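Local coordinates for putative alpha-L-fucosidase (Bacteroides thetaiotaomicron, PDB 3EYP), which probably hydrolyses alpha-L-fucosidic linkages, releasing L-fucose from glycans, at residues 257-262 / 266-271. Sequence-based numbering, arbitrary orientation.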
loop_
_atom_site.group_PDB
_atom_site.type_symbol
_atom_site.label_atom_id
_atom_site.label_comp_id
_atom_site.label_asym_id
_atom_site.label_seq_id
_atom_site.Cartn_x
_atom_site.Cartn_y
_atom_site.Cartn_z
ATOM N N SER A 257 -10.893 3.963 1.033
ATOM C CA SER A 257 -11.427 5.050 0.259
ATOM C C SER A 257 -11.257 6.427 0.911
ATOM O O SER A 257 -11.348 6.640 2.122
ATOM C CB SER A 257 -12.911 4.807 -0.071
ATOM O OG SER A 257 -13.349 5.680 -1.108
ATOM N N ILE A 258 -11.014 7.400 0.058
ATOM C CA ILE A 258 -10.950 8.793 0.524
ATOM C C ILE A 258 -12.356 9.319 0.918
ATOM O O ILE A 258 -12.492 10.362 1.538
ATOM C CB ILE A 258 -10.315 9.721 -0.544
ATOM C CG1 ILE A 258 -9.670 10.964 0.090
ATOM C CG2 ILE A 258 -11.350 10.148 -1.674
ATOM C CD1 ILE A 258 -8.683 11.614 -0.944
ATOM N N ARG A 259 -13.377 8.551 0.557
ATOM C CA ARG A 259 -14.782 8.852 0.882
ATOM C C ARG A 259 -15.431 7.699 1.667
ATOM O O ARG A 259 -14.797 6.693 1.860
ATOM C CB ARG A 259 -15.591 9.084 -0.396
ATOM C CG ARG A 259 -15.202 10.345 -1.153
ATOM C CD ARG A 259 -15.519 10.276 -2.681
ATOM N NE ARG A 259 -15.346 11.588 -3.252
ATOM C CZ ARG A 259 -16.339 12.412 -3.554
ATOM N NH1 ARG A 259 -17.590 12.021 -3.376
ATOM N NH2 ARG A 259 -16.067 13.634 -4.009
ATOM N N PRO A 260 -16.679 7.869 2.127
ATOM C CA PRO A 260 -17.334 6.769 2.839
ATOM C C PRO A 260 -17.564 5.557 1.929
ATOM O O PRO A 260 -17.433 4.402 2.382
ATOM C CB PRO A 260 -18.654 7.378 3.314
ATOM C CG PRO A 260 -18.334 8.881 3.500
ATOM C CD PRO A 260 -17.401 9.152 2.308
ATOM N N SER A 261 -17.766 5.824 0.641
ATOM C CA SER A 261 -18.023 4.746 -0.332
ATOM C C SER A 261 -16.870 4.606 -1.310
ATOM O O SER A 261 -16.050 5.491 -1.433
ATOM C CB SER A 261 -19.313 4.991 -1.159
ATOM O OG SER A 261 -20.534 5.154 -0.418
ATOM N N TRP A 262 -16.876 3.499 -2.045
ATOM C CA TRP A 262 -15.796 3.218 -3.020
ATOM C C TRP A 262 -16.063 3.862 -4.401
ATOM O O TRP A 262 -15.162 4.301 -5.079
ATOM C CB TRP A 262 -15.615 1.744 -3.248
ATOM C CG TRP A 262 -14.999 1.092 -2.070
ATOM C CD1 TRP A 262 -15.657 0.424 -1.086
ATOM C CD2 TRP A 262 -13.606 1.021 -1.753
ATOM N NE1 TRP A 262 -14.739 -0.082 -0.160
ATOM C CE2 TRP A 262 -13.481 0.293 -0.553
ATOM C CE3 TRP A 262 -12.450 1.539 -2.342
ATOM C CZ2 TRP A 262 -12.252 0.075 0.066
ATOM C CZ3 TRP A 262 -11.221 1.264 -1.732
ATOM C CH2 TRP A 262 -11.139 0.548 -0.550
ATOM N N ALA A 266 -22.291 12.150 -5.469
ATOM C CA ALA A 266 -22.227 13.596 -5.277
ATOM C C ALA A 266 -22.466 14.000 -3.852
ATOM O O ALA A 266 -21.897 14.947 -3.334
ATOM C CB ALA A 266 -23.228 14.362 -6.253
ATOM N N GLU A 267 -23.283 13.225 -3.192
ATOM C CA GLU A 267 -23.655 13.537 -1.813
ATOM C C GLU A 267 -22.491 13.340 -0.856
ATOM O O GLU A 267 -22.524 13.779 0.280
ATOM C CB GLU A 267 -24.840 12.680 -1.358
ATOM C CG GLU A 267 -26.140 12.978 -2.135
ATOM C CD GLU A 267 -26.314 12.150 -3.423
ATOM O OE1 GLU A 267 -25.353 11.476 -3.848
ATOM O OE2 GLU A 267 -27.438 12.177 -3.988
ATOM N N GLU A 268 -21.444 12.702 -1.318
ATOM C CA GLU A 268 -20.316 12.483 -0.437
ATOM C C GLU A 268 -19.226 13.501 -0.679
ATOM O O GLU A 268 -18.147 13.406 -0.128
ATOM C CB GLU A 268 -19.795 11.061 -0.541
ATOM C CG GLU A 268 -20.755 9.984 0.006
ATOM C CD GLU A 268 -20.208 8.581 -0.110
ATOM O OE1 GLU A 268 -19.063 8.401 -0.578
ATOM O OE2 GLU A 268 -20.930 7.626 0.250
ATOM N N ASP A 269 -19.517 14.467 -1.543
ATOM C CA ASP A 269 -18.521 15.530 -1.826
ATOM C C ASP A 269 -18.212 16.210 -0.516
ATOM O O ASP A 269 -17.099 16.601 -0.280
ATOM C CB ASP A 269 -18.994 16.590 -2.820
ATOM C CG ASP A 269 -18.968 16.110 -4.256
ATOM O OD1 ASP A 269 -18.481 14.978 -4.568
ATOM O OD2 ASP A 269 -19.481 16.878 -5.095
ATOM N N SER A 270 -19.184 16.302 0.372
ATOM C CA SER A 270 -18.950 17.037 1.631
ATOM C C SER A 270 -18.408 16.121 2.720
ATOM O O SER A 270 -18.348 16.525 3.876
ATOM C CB SER A 270 -20.251 17.613 2.170
ATOM O OG SER A 270 -21.248 16.546 2.168
ATOM N N ARG A 271 -18.077 14.889 2.346
ATOM C CA ARG A 271 -17.682 13.840 3.318
ATOM C C ARG A 271 -16.332 13.206 3.010
ATOM O O ARG A 271 -16.040 12.068 3.412
ATOM C CB ARG A 271 -18.724 12.721 3.350
ATOM C CG ARG A 271 -20.146 13.158 3.700
ATOM C CD ARG A 271 -20.274 13.457 5.160
ATOM N NE ARG A 271 -21.578 14.047 5.418
ATOM C CZ ARG A 271 -22.678 13.330 5.668
ATOM N NH1 ARG A 271 -22.606 11.999 5.723
ATOM N NH2 ARG A 271 -23.839 13.941 5.889
HETATM O O HOH W 1 -18.517 8.881 -3.129
#
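Both carboxylate oxygens of Glu268 are engaged by Ser261. The hydroxyl OG of Ser261 donates a hydrogen bond to OE2 of Glu268 at 2.6 Å, on the syn lone pair, while the backbone N of Ser261 reaches OE1 of Glu268 at 3.1 Å, also on the syn side but 28° out of the carboxylate plane. Two bonds from one residue thus fix the rotation of the carboxylate. The extended chain beyond CG (chi2 -180°) carries it from the short 3-10 segment 266-268 to Pro260 and Ser261, and CD of the Pro260 ring lies 3.4 Å from OE1 of Glu268. A lysine in place of Glu268 would probably leave the N-H and hydroxyl of Ser261 without these acceptors and set a positive charge near Arg259.

Arg259 makes the second link. Its chain, extended from CG to NE, brings NH2 to OD1 of Asp269 at 2.8 Å in a salt bridge with an N-H...O angle of 163°. The acceptor sits almost in the guanidinium plane, whereas the carboxylate is turned nearly perpendicular and OD1 is met on its anti side, with the donor well out of the carboxylate plane; NH1 adds a weak bond to the same oxygen. NE forms a salt bridge with OD2 of Asp308, giving the cation a second carboxylate. One face of the guanidinium lies against the backbone O of Glu268. A water accepts from NH1 of Arg259 and donates to OE1 of Glu268, joining the two polar groups.

Further out, Ser257 OG donates to the backbone O of Ser261 at 2.7 Å from above the carbonyl plane, tying together the two ends of 257-261. The arrangement folds back on itself the loop that follows strand 253-257 of the parallel barrel and leads to helix 275-283: a beta-to-alpha connection of the TIM-barrel-like family 29 domain.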